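Long-range contacts in dihydroorotase (PDB 3PNU), which probably catalyses the reversible cyclization of N-carbamoyl-L-aspartate to dihydroorotate in pyrimidine biosynthesis, with two zinc ions per subunit: residues L27-D32 with K319-L324; L286-E291 with E351-Q356; F133-L138 with Y173-K178. All coordinates share one frame; numbering follows the deposited sequence.

Interaction 1. Residues L27-D32 with K319-L324; sequences LKNPLD and KEDKIL
The carboxylate of Asp-321 receives the amide of Asn-29 on one of its faces: Asn-29 ND2 donates to Asp-321 OD2 over 3.2 Å from well above the carboxylate plane, while OD2 itself lies near the plane of the Asn-29 amide, the two flat groups being 85° apart. At the other oxygen, Lys-28 NZ meets Asp-321 OD1 in a long, weak salt bridge (3.5 Å). These side chains finish off the end of an antiparallel beta ladder, in which the edge strand 25-28 pairs with strand 323-327. Leu-27 and Leu-324 form its hydrogen-bonded pair, Leu-27 N to Leu-324 O at 2.7 Å and Leu-324 N to Leu-27 O at 2.9 Å. Lys-28 and Ile-323 are the non-hydrogen-bonded pair on the opposite face, their side chains meeting through CE and CD1. At Asn-29 the chain adopts a left-handed conformation and leaves the ladder toward the strand 31-35 of the barrel. Asn-29 N still donates to Lys-322 O, and with CG anti to its carbonyl carbon (chi1 -67°) the side chain swings back over segment 319-324. A water donates to this amide oxygen and to Glu-320 O, bridging the two. Pro-30 CG packs on Leu-324 CD1, whereas Lys-322 NZ leads off to the carbonyls of Asn-88, Ala-51 and Phe-54. Asn-29 OD1 thus takes two bonds, the water's and that from Lys-322 N, 2.8 Å away and nearly straight at the hydrogen.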
loop_
_atom_site.group_PDB
_atom_site.type_symbol
_atom_site.label_atom_id
_atom_site.label_comp_id
_atom_site.label_asym_id
_atom_site.label_seq_id
_atom_site.Cartn_x
_atom_site.Cartn_y
_atom_site.Cartn_z
ATOM N N LEU A 27 34.499 -3.617 -10.728
ATOM C CA LEU A 27 33.440 -4.575 -11.001
ATOM C C LEU A 27 33.661 -5.064 -12.417
ATOM O O LEU A 27 33.882 -4.269 -13.317
ATOM C CB LEU A 27 32.060 -3.920 -10.872
ATOM C CG LEU A 27 31.671 -3.466 -9.467
ATOM C CD1 LEU A 27 30.405 -2.638 -9.514
ATOM C CD2 LEU A 27 31.529 -4.673 -8.513
ATOM N N LYS A 28 33.601 -6.373 -12.610
ATOM C CA LYS A 28 33.819 -6.957 -13.917
ATOM C C LYS A 28 32.547 -7.523 -14.567
ATOM O O LYS A 28 31.872 -8.380 -14.002
ATOM C CB LYS A 28 34.888 -8.048 -13.793
ATOM C CG LYS A 28 35.092 -8.883 -15.055
ATOM C CD LYS A 28 36.263 -9.876 -14.932
ATOM C CE LYS A 28 37.609 -9.144 -14.916
ATOM N NZ LYS A 28 38.791 -10.046 -15.065
ATOM N N ASN A 29 32.250 -7.039 -15.767
ATOM C CA ASN A 29 31.115 -7.513 -16.558
ATOM C C ASN A 29 29.769 -7.587 -15.809
ATOM O O ASN A 29 29.141 -8.640 -15.754
ATOM C CB ASN A 29 31.445 -8.891 -17.172
ATOM C CG ASN A 29 32.563 -8.829 -18.229
ATOM O OD1 ASN A 29 32.705 -7.843 -18.950
ATOM N ND2 ASN A 29 33.340 -9.905 -18.329
ATOM N N PRO A 30 29.330 -6.470 -15.225
ATOM C CA PRO A 30 28.046 -6.465 -14.534
ATOM C C PRO A 30 26.899 -6.796 -15.467
ATOM O O PRO A 30 26.836 -6.325 -16.608
ATOM C CB PRO A 30 27.900 -5.018 -14.039
ATOM C CG PRO A 30 28.871 -4.225 -14.846
ATOM C CD PRO A 30 29.987 -5.156 -15.177
ATOM N N LEU A 31 25.987 -7.606 -14.969
ATOM C CA LEU A 31 24.842 -7.991 -15.742
ATOM C C LEU A 31 23.569 -7.572 -15.038
ATOM O O LEU A 31 23.457 -7.721 -13.830
ATOM C CB LEU A 31 24.878 -9.502 -15.927
ATOM C CG LEU A 31 26.047 -9.978 -16.794
ATOM C CD1 LEU A 31 26.321 -11.484 -16.645
ATOM C CD2 LEU A 31 25.775 -9.611 -18.240
ATOM N N ASP A 32 22.627 -7.012 -15.792
ATOM C CA ASP A 32 21.319 -6.684 -15.243
ATOM C C ASP A 32 20.395 -7.709 -15.854
ATOM O O ASP A 32 20.015 -7.588 -17.024
ATOM C CB ASP A 32 20.859 -5.256 -15.564
ATOM C CG ASP A 32 19.451 -4.949 -14.968
ATOM O OD1 ASP A 32 18.765 -5.897 -14.520
ATOM O OD2 ASP A 32 19.029 -3.775 -14.942
ATOM N N LYS A 319 34.048 -11.408 -25.364
ATOM C CA LYS A 319 35.156 -11.104 -26.279
ATOM C C LYS A 319 36.141 -10.179 -25.566
ATOM O O LYS A 319 37.349 -10.361 -25.653
ATOM C CB LYS A 319 34.651 -10.507 -27.598
ATOM C CG LYS A 319 33.915 -11.529 -28.476
ATOM C CD LYS A 319 33.374 -10.929 -29.786
ATOM C CE LYS A 319 32.574 -11.977 -30.571
ATOM N NZ LYS A 319 31.877 -11.427 -31.792
ATOM N N GLU A 320 35.618 -9.184 -24.862
ATOM C CA GLU A 320 36.459 -8.317 -24.045
ATOM C C GLU A 320 35.676 -7.823 -22.833
ATOM O O GLU A 320 34.529 -7.406 -22.947
ATOM C CB GLU A 320 37.073 -7.164 -24.837
ATOM C CG GLU A 320 36.098 -6.233 -25.530
ATOM C CD GLU A 320 36.807 -5.042 -26.183
ATOM O OE1 GLU A 320 38.012 -4.832 -25.889
ATOM O OE2 GLU A 320 36.158 -4.315 -26.979
ATOM N N ASP A 321 36.314 -7.900 -21.672
ATOM C CA ASP A 321 35.701 -7.519 -20.427
ATOM C C ASP A 321 35.394 -6.031 -20.342
ATOM O O ASP A 321 36.085 -5.201 -20.921
ATOM C CB ASP A 321 36.612 -7.899 -19.251
ATOM C CG ASP A 321 36.837 -9.417 -19.125
ATOM O OD1 ASP A 321 37.745 -9.810 -18.356
ATOM O OD2 ASP A 321 36.124 -10.216 -19.781
ATOM N N LYS A 322 34.335 -5.714 -19.606
ATOM C CA LYS A 322 33.944 -4.348 -19.351
ATOM C C LYS A 322 34.152 -4.129 -17.873
ATOM O O LYS A 322 33.305 -4.481 -17.075
ATOM C CB LYS A 322 32.487 -4.114 -19.762
ATOM C CG LYS A 322 31.938 -2.728 -19.438
ATOM C CD LYS A 322 30.655 -2.436 -20.231
ATOM C CE LYS A 322 30.147 -1.026 -20.008
ATOM N NZ LYS A 322 29.081 -0.701 -20.984
ATOM N N ILE A 323 35.302 -3.580 -17.509
ATOM C CA ILE A 323 35.597 -3.307 -16.109
ATOM C C ILE A 323 35.157 -1.896 -15.764
ATOM O O ILE A 323 35.464 -0.953 -16.488
ATOM C CB ILE A 323 37.104 -3.490 -15.767
ATOM C CG1 ILE A 323 37.539 -4.933 -16.065
ATOM C CG2 ILE A 323 37.381 -3.153 -14.289
ATOM C CD1 ILE A 323 38.945 -5.277 -15.580
ATOM N N LEU A 324 34.420 -1.770 -14.662
ATOM C CA LEU A 324 33.938 -0.488 -14.180
ATOM C C LEU A 324 34.506 -0.269 -12.803
ATOM O O LEU A 324 34.546 -1.205 -12.002
ATOM C CB LEU A 324 32.416 -0.476 -14.126
ATOM C CG LEU A 324 31.731 -0.441 -15.495
ATOM C CD1 LEU A 324 30.279 -0.784 -15.378
ATOM C CD2 LEU A 324 31.921 0.931 -16.189
HETATM O O HOH W 1 32.030 -7.162 -21.223
#

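Interaction 2. Residues L286-E291 with E351-Q356; sequences LPVLAE and EILKFQ
Glu-291 OE2 is approached from two directions by neighbouring side chains of segment 351-356. Lys-354 NZ forms a salt bridge with it at 3.6 Å, the aliphatic CD of the same lysine lies against it, and Phe-355 CE2 brings the ring edge to within 3.4 Å of OE2, close to the ring plane. A bend at chi2 (55°) carries the carboxylate round to this spot, where the Lys-354 side chain, extended beyond CG, crosses that of Glu-291 at about a right angle; the other oxygen, OE1, is held by Gln-295 one helical turn on. The ring of Phe-355 wedges against the helix. Ala-290 CB sits 4.1 Å from CG over one face, offset toward the rim, and Phe-355 CB, at the root of the ring, meets Pro-287 CB. The proline also presses its CB to 3.2 Å from Phe-355 O. A water links the two backbones, donating to Pro-287 O and accepting from Phe-355 N at 3.0 Å; it lies at the ring edge too. Further along, Leu-353 completes the apolar seam, its CD2 touching Val-288 CG2 at 3.8 Å and its CD1 facing the proline ring. The contact lays helix 285-296 across the four-stranded antiparallel sheet built beside the barrel: Ala-290 also touches Leu-326 of strand 323-327 and Met-25 of strand 25-28, while Leu-353 pairs through its backbone with Trp-331 of strand 331-332 on the far side of strand 352-357.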
loop_
_atom_site.group_PDB
_atom_site.type_symbol
_atom_site.label_atom_id
_atom_site.label_comp_id
_atom_site.label_asym_id
_atom_site.label_seq_id
_atom_site.Cartn_x
_atom_site.Cartn_y
_atom_site.Cartn_z
ATOM N N LEU A 286 24.675 0.571 -9.477
ATOM C CA LEU A 286 26.038 0.247 -9.073
ATOM C C LEU A 286 26.484 0.944 -7.812
ATOM O O LEU A 286 26.949 0.285 -6.871
ATOM C CB LEU A 286 27.027 0.498 -10.217
ATOM C CG LEU A 286 26.836 -0.454 -11.396
ATOM C CD1 LEU A 286 27.846 -0.120 -12.489
ATOM C CD2 LEU A 286 26.972 -1.903 -10.922
ATOM N N PRO A 287 26.347 2.269 -7.768
ATOM C CA PRO A 287 26.818 2.917 -6.539
ATOM C C PRO A 287 26.015 2.478 -5.301
ATOM O O PRO A 287 26.612 2.177 -4.244
ATOM C CB PRO A 287 26.677 4.422 -6.844
ATOM C CG PRO A 287 25.846 4.521 -8.106
ATOM C CD PRO A 287 25.953 3.226 -8.821
ATOM N N VAL A 288 24.686 2.395 -5.435
ATOM C CA VAL A 288 23.865 1.977 -4.299
ATOM C C VAL A 288 24.284 0.568 -3.873
ATOM O O VAL A 288 24.514 0.332 -2.686
ATOM C CB VAL A 288 22.344 2.055 -4.584
ATOM C CG1 VAL A 288 21.555 1.700 -3.307
ATOM C CG2 VAL A 288 21.950 3.457 -5.098
ATOM N N LEU A 289 24.426 -0.351 -4.837
ATOM C CA LEU A 289 24.884 -1.721 -4.521
ATOM C C LEU A 289 26.271 -1.726 -3.883
ATOM O O LEU A 289 26.549 -2.491 -2.947
ATOM C CB LEU A 289 24.906 -2.622 -5.763
ATOM C CG LEU A 289 23.580 -3.233 -6.249
ATOM C CD1 LEU A 289 23.792 -4.009 -7.537
ATOM C CD2 LEU A 289 22.967 -4.132 -5.190
ATOM N N ALA A 290 27.151 -0.881 -4.408
ATOM C CA ALA A 290 28.499 -0.778 -3.865
ATOM C C ALA A 290 28.432 -0.446 -2.361
ATOM O O ALA A 290 29.029 -1.134 -1.539
ATOM C CB ALA A 290 29.295 0.277 -4.635
ATOM N N GLU A 291 27.680 0.589 -2.002
ATOM C CA GLU A 291 27.558 0.972 -0.579
ATOM C C GLU A 291 27.001 -0.192 0.272
ATOM O O GLU A 291 27.574 -0.541 1.323
ATOM C CB GLU A 291 26.731 2.274 -0.437
ATOM C CG GLU A 291 26.382 2.757 1.010
ATOM C CD GLU A 291 27.586 2.951 1.959
ATOM O OE1 GLU A 291 27.361 3.226 3.164
ATOM O OE2 GLU A 291 28.748 2.820 1.528
ATOM N N GLU A 351 18.762 12.259 -3.854
ATOM C CA GLU A 351 19.567 11.685 -2.780
ATOM C C GLU A 351 21.071 11.858 -3.038
ATOM O O GLU A 351 21.504 12.030 -4.191
ATOM C CB GLU A 351 19.227 10.198 -2.617
ATOM C CG GLU A 351 17.856 9.927 -2.011
ATOM C CD GLU A 351 17.814 10.218 -0.508
ATOM O OE1 GLU A 351 18.704 9.725 0.223
ATOM O OE2 GLU A 351 16.879 10.915 -0.053
ATOM N N ILE A 352 21.855 11.815 -1.955
ATOM C CA ILE A 352 23.313 11.933 -2.038
ATOM C C ILE A 352 23.970 10.582 -1.785
ATOM O O ILE A 352 24.018 10.081 -0.653
ATOM C CB ILE A 352 23.898 13.036 -1.097
ATOM C CG1 ILE A 352 23.700 14.432 -1.710
ATOM C CG2 ILE A 352 25.389 12.854 -0.906
ATOM C CD1 ILE A 352 22.253 14.840 -1.915
ATOM N N LEU A 353 24.488 10.014 -2.875
ATOM C CA LEU A 353 25.135 8.711 -2.874
ATOM C C LEU A 353 26.618 8.834 -2.560
ATOM O O LEU A 353 27.314 9.685 -3.111
ATOM C CB LEU A 353 24.941 8.051 -4.242
ATOM C CG LEU A 353 23.476 7.885 -4.675
ATOM C CD1 LEU A 353 23.357 7.481 -6.136
ATOM C CD2 LEU A 353 22.761 6.881 -3.760
ATOM N N LYS A 354 27.083 7.966 -1.674
ATOM C CA LYS A 354 28.474 7.930 -1.242
ATOM C C LYS A 354 29.467 7.420 -2.316
ATOM O O LYS A 354 30.672 7.668 -2.206
ATOM C CB LYS A 354 28.572 7.061 0.020
ATOM C CG LYS A 354 29.990 6.825 0.541
ATOM C CD LYS A 354 29.995 5.884 1.734
ATOM C CE LYS A 354 31.410 5.525 2.140
ATOM N NZ LYS A 354 31.429 4.476 3.191
ATOM N N PHE A 355 28.976 6.710 -3.337
ATOM C CA PHE A 355 29.838 6.179 -4.408
ATOM C C PHE A 355 29.462 6.693 -5.778
ATOM O O PHE A 355 28.304 7.062 -6.033
ATOM C CB PHE A 355 29.808 4.652 -4.449
ATOM C CG PHE A 355 30.610 4.004 -3.376
ATOM C CD1 PHE A 355 31.941 3.714 -3.585
ATOM C CD2 PHE A 355 30.044 3.680 -2.164
ATOM C CE1 PHE A 355 32.695 3.116 -2.598
ATOM C CE2 PHE A 355 30.793 3.077 -1.174
ATOM C CZ PHE A 355 32.115 2.799 -1.390
ATOM N N GLN A 356 30.456 6.696 -6.665
ATOM C CA GLN A 356 30.263 7.156 -8.025
ATOM C C GLN A 356 31.112 6.355 -9.013
ATOM O O GLN A 356 32.104 5.733 -8.651
ATOM C CB GLN A 356 30.577 8.657 -8.131
ATOM C CG GLN A 356 30.226 9.290 -9.488
ATOM C CD GLN A 356 30.408 10.798 -9.511
ATOM O OE1 GLN A 356 30.997 11.384 -8.600
ATOM N NE2 GLN A 356 29.905 11.434 -10.563
HETATM O O HOH W 2 26.764 4.896 -2.539
#

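Interaction 3. Residues F133-L138 with Y173-K178; sequences FDIEYL and YEKLAK
The polar part of this contact is one side-chain-to-backbone bond: Lys-175 NZ donates to Phe-133 O at 2.6 Å. The ammonium comes in from above the carbonyl plane, 45° out of it. Lys-175 CG occupies the crowded position between the backbone N and the carbonyl carbon (chi1 82°), and from there the chain runs extended toward segment 133-138. The acceptor precedes the N-cap of helix 135-147, a place held by Asp-134, whose OD1 takes Tyr-137 N at 3.1 Å in a capping bond. Asp-134 OD2 lies 6.4 Å from Lys-175 NZ, too far for a salt bridge, though a weak long-range attraction is possible.

Both helices belong to the outer layer of the TIM barrel. Helix 170-179 makes the beta-alpha-beta crossover from strand 152-154 to strand 185-187, and helix 135-147 runs ahead of that first strand.

The apolar contacts are looser and run along the lysine's methylenes to Leu-176. Phe-133 CB rests 4.0 Å from Lys-175 CE, and its side chain also touches Ile-172. The side chains of Ile-135 and Lys-175 pass alongside with their ends pointing opposite ways, Ile-135 CD1 meeting CE of the lysine at 4.2 Å. The same methyl reaches Leu-176 CD2 at 4.3 Å. Leu-138 CD1 approaches Leu-176 CD2 from the next turn, at 4.5 Å, while Leu-176 leans on Ile-185 of strand 185-187.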
loop_
_atom_site.group_PDB
_atom_site.type_symbol
_atom_site.label_atom_id
_atom_site.label_comp_id
_atom_site.label_asym_id
_atom_site.label_seq_id
_atom_site.Cartn_x
_atom_site.Cartn_y
_atom_site.Cartn_z
ATOM N N PHE A 133 -2.358 -22.694 -15.885
ATOM C CA PHE A 133 -1.133 -23.430 -15.644
ATOM C C PHE A 133 -1.398 -24.929 -15.712
ATOM O O PHE A 133 -0.767 -25.720 -15.039
ATOM C CB PHE A 133 -0.478 -22.999 -14.321
ATOM C CG PHE A 133 0.024 -21.577 -14.344
ATOM C CD1 PHE A 133 1.302 -21.287 -14.796
ATOM C CD2 PHE A 133 -0.789 -20.535 -13.945
ATOM C CE1 PHE A 133 1.765 -19.982 -14.835
ATOM C CE2 PHE A 133 -0.328 -19.225 -13.979
ATOM C CZ PHE A 133 0.953 -18.950 -14.426
ATOM N N ASP A 134 -2.357 -25.293 -16.552
ATOM C CA ASP A 134 -2.703 -26.673 -16.808
ATOM C C ASP A 134 -1.462 -27.325 -17.411
ATOM O O ASP A 134 -0.881 -26.790 -18.356
ATOM C CB ASP A 134 -3.870 -26.722 -17.802
ATOM C CG ASP A 134 -4.206 -28.136 -18.246
ATOM O OD1 ASP A 134 -4.118 -28.408 -19.468
ATOM O OD2 ASP A 134 -4.513 -28.973 -17.372
ATOM N N ILE A 135 -1.047 -28.465 -16.870
ATOM C CA ILE A 135 0.166 -29.129 -17.355
ATOM C C ILE A 135 0.171 -29.536 -18.836
ATOM O O ILE A 135 1.178 -29.307 -19.509
ATOM C CB ILE A 135 0.551 -30.331 -16.487
ATOM C CG1 ILE A 135 1.032 -29.839 -15.119
ATOM C CG2 ILE A 135 1.663 -31.128 -17.144
ATOM C CD1 ILE A 135 2.209 -28.872 -15.201
ATOM N N GLU A 136 -0.919 -30.111 -19.354
ATOM C CA GLU A 136 -0.932 -30.509 -20.769
ATOM C C GLU A 136 -0.954 -29.316 -21.713
ATOM O O GLU A 136 -0.319 -29.326 -22.758
ATOM C CB GLU A 136 -2.060 -31.502 -21.072
ATOM C CG GLU A 136 -1.813 -32.860 -20.391
ATOM C CD GLU A 136 -0.501 -33.552 -20.841
ATOM O OE1 GLU A 136 -0.214 -33.579 -22.062
ATOM O OE2 GLU A 136 0.231 -34.089 -19.969
ATOM N N TYR A 137 -1.683 -28.288 -21.334
ATOM C CA TYR A 137 -1.749 -27.075 -22.124
ATOM C C TYR A 137 -0.331 -26.475 -22.355
ATOM O O TYR A 137 -0.005 -26.037 -23.447
ATOM C CB TYR A 137 -2.653 -26.103 -21.390
ATOM C CG TYR A 137 -2.792 -24.744 -21.994
ATOM C CD1 TYR A 137 -3.616 -24.534 -23.100
ATOM C CD2 TYR A 137 -2.143 -23.647 -21.428
ATOM C CE1 TYR A 137 -3.765 -23.268 -23.652
ATOM C CE2 TYR A 137 -2.285 -22.375 -21.967
ATOM C CZ TYR A 137 -3.099 -22.192 -23.079
ATOM O OH TYR A 137 -3.246 -20.931 -23.618
ATOM N N LEU A 138 0.507 -26.486 -21.321
ATOM C CA LEU A 138 1.857 -25.948 -21.425
ATOM C C LEU A 138 2.918 -26.988 -21.804
ATOM O O LEU A 138 4.019 -26.626 -22.182
ATOM C CB LEU A 138 2.266 -25.337 -20.078
ATOM C CG LEU A 138 1.437 -24.168 -19.558
ATOM C CD1 LEU A 138 1.775 -23.896 -18.101
ATOM C CD2 LEU A 138 1.632 -22.920 -20.425
ATOM N N TYR A 173 5.247 -22.625 -9.135
ATOM C CA TYR A 173 6.650 -22.865 -9.434
ATOM C C TYR A 173 7.064 -24.288 -9.063
ATOM O O TYR A 173 7.914 -24.883 -9.705
ATOM C CB TYR A 173 7.570 -21.960 -8.612
ATOM C CG TYR A 173 7.744 -20.589 -9.119
ATOM C CD1 TYR A 173 8.101 -20.360 -10.461
ATOM C CD2 TYR A 173 7.650 -19.492 -8.268
ATOM C CE1 TYR A 173 8.295 -19.093 -10.934
ATOM C CE2 TYR A 173 7.874 -18.195 -8.748
ATOM C CZ TYR A 173 8.185 -18.006 -10.071
ATOM O OH TYR A 173 8.396 -16.737 -10.553
ATOM N N GLU A 174 6.489 -24.799 -7.990
ATOM C CA GLU A 174 6.837 -26.111 -7.514
ATOM C C GLU A 174 6.356 -27.188 -8.494
ATOM O O GLU A 174 7.112 -28.104 -8.818
ATOM C CB GLU A 174 6.275 -26.324 -6.102
ATOM C CG GLU A 174 6.852 -27.535 -5.397
ATOM C CD GLU A 174 6.605 -27.549 -3.894
ATOM O OE1 GLU A 174 5.724 -26.795 -3.418
ATOM O OE2 GLU A 174 7.305 -28.321 -3.196
ATOM N N LYS A 175 5.133 -27.067 -9.005
ATOM C CA LYS A 175 4.643 -28.084 -9.916
ATOM C C LYS A 175 5.370 -28.011 -11.264
ATOM O O LYS A 175 5.670 -29.040 -11.871
ATOM C CB LYS A 175 3.123 -28.058 -10.082
ATOM C CG LYS A 175 2.565 -27.052 -11.046
ATOM C CD LYS A 175 1.067 -27.334 -11.284
ATOM C CE LYS A 175 0.502 -26.381 -12.320
ATOM N NZ LYS A 175 -0.948 -26.581 -12.570
ATOM N N LEU A 176 5.666 -26.806 -11.732
ATOM C CA LEU A 176 6.404 -26.671 -12.959
ATOM C C LEU A 176 7.785 -27.290 -12.807
ATOM O O LEU A 176 8.302 -27.882 -13.740
ATOM C CB LEU A 176 6.540 -25.216 -13.355
ATOM C CG LEU A 176 5.246 -24.524 -13.743
ATOM C CD1 LEU A 176 5.511 -23.090 -14.124
ATOM C CD2 LEU A 176 4.575 -25.258 -14.896
ATOM N N ALA A 177 8.387 -27.155 -11.626
ATOM C CA ALA A 177 9.729 -27.713 -11.405
ATOM C C ALA A 177 9.713 -29.232 -11.410
ATOM O O ALA A 177 10.617 -29.867 -11.967
ATOM C CB ALA A 177 10.295 -27.228 -10.121
ATOM N N LYS A 178 8.701 -29.813 -10.776
ATOM C CA LYS A 178 8.583 -31.265 -10.690
ATOM C C LYS A 178 8.230 -31.886 -12.043
ATOM O O LYS A 178 8.768 -32.921 -12.405
ATOM C CB LYS A 178 7.555 -31.652 -9.628
ATOM C CG LYS A 178 7.978 -31.234 -8.236
ATOM C CD LYS A 178 7.110 -31.824 -7.121
ATOM C CE LYS A 178 5.709 -31.286 -7.105
ATOM N NZ LYS A 178 4.950 -31.897 -5.963
#

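How the interactions relate
From the N terminus, segment 27-32 comes first and opens interaction 1, a long loop that closes only at 319-324. Interaction 3 is nested inside it: 133-138 and 173-178 close a short loop in the outer helical layer of the barrel. Next, segment 286-291 opens interaction 2 before interaction 1 has closed, and 351-356 closes it afterwards, so that these two cross. They also meet physically, Leu-286 packing on both Leu-27 and Leu-324, and together they join the N-terminal strand 25-28 to the C-terminal strands in one antiparallel sheet and pack helix 285-296 against it. Interaction 3 lies on the opposite side of the chain's centre, its nearest atoms about 16 Å from those of interaction 1.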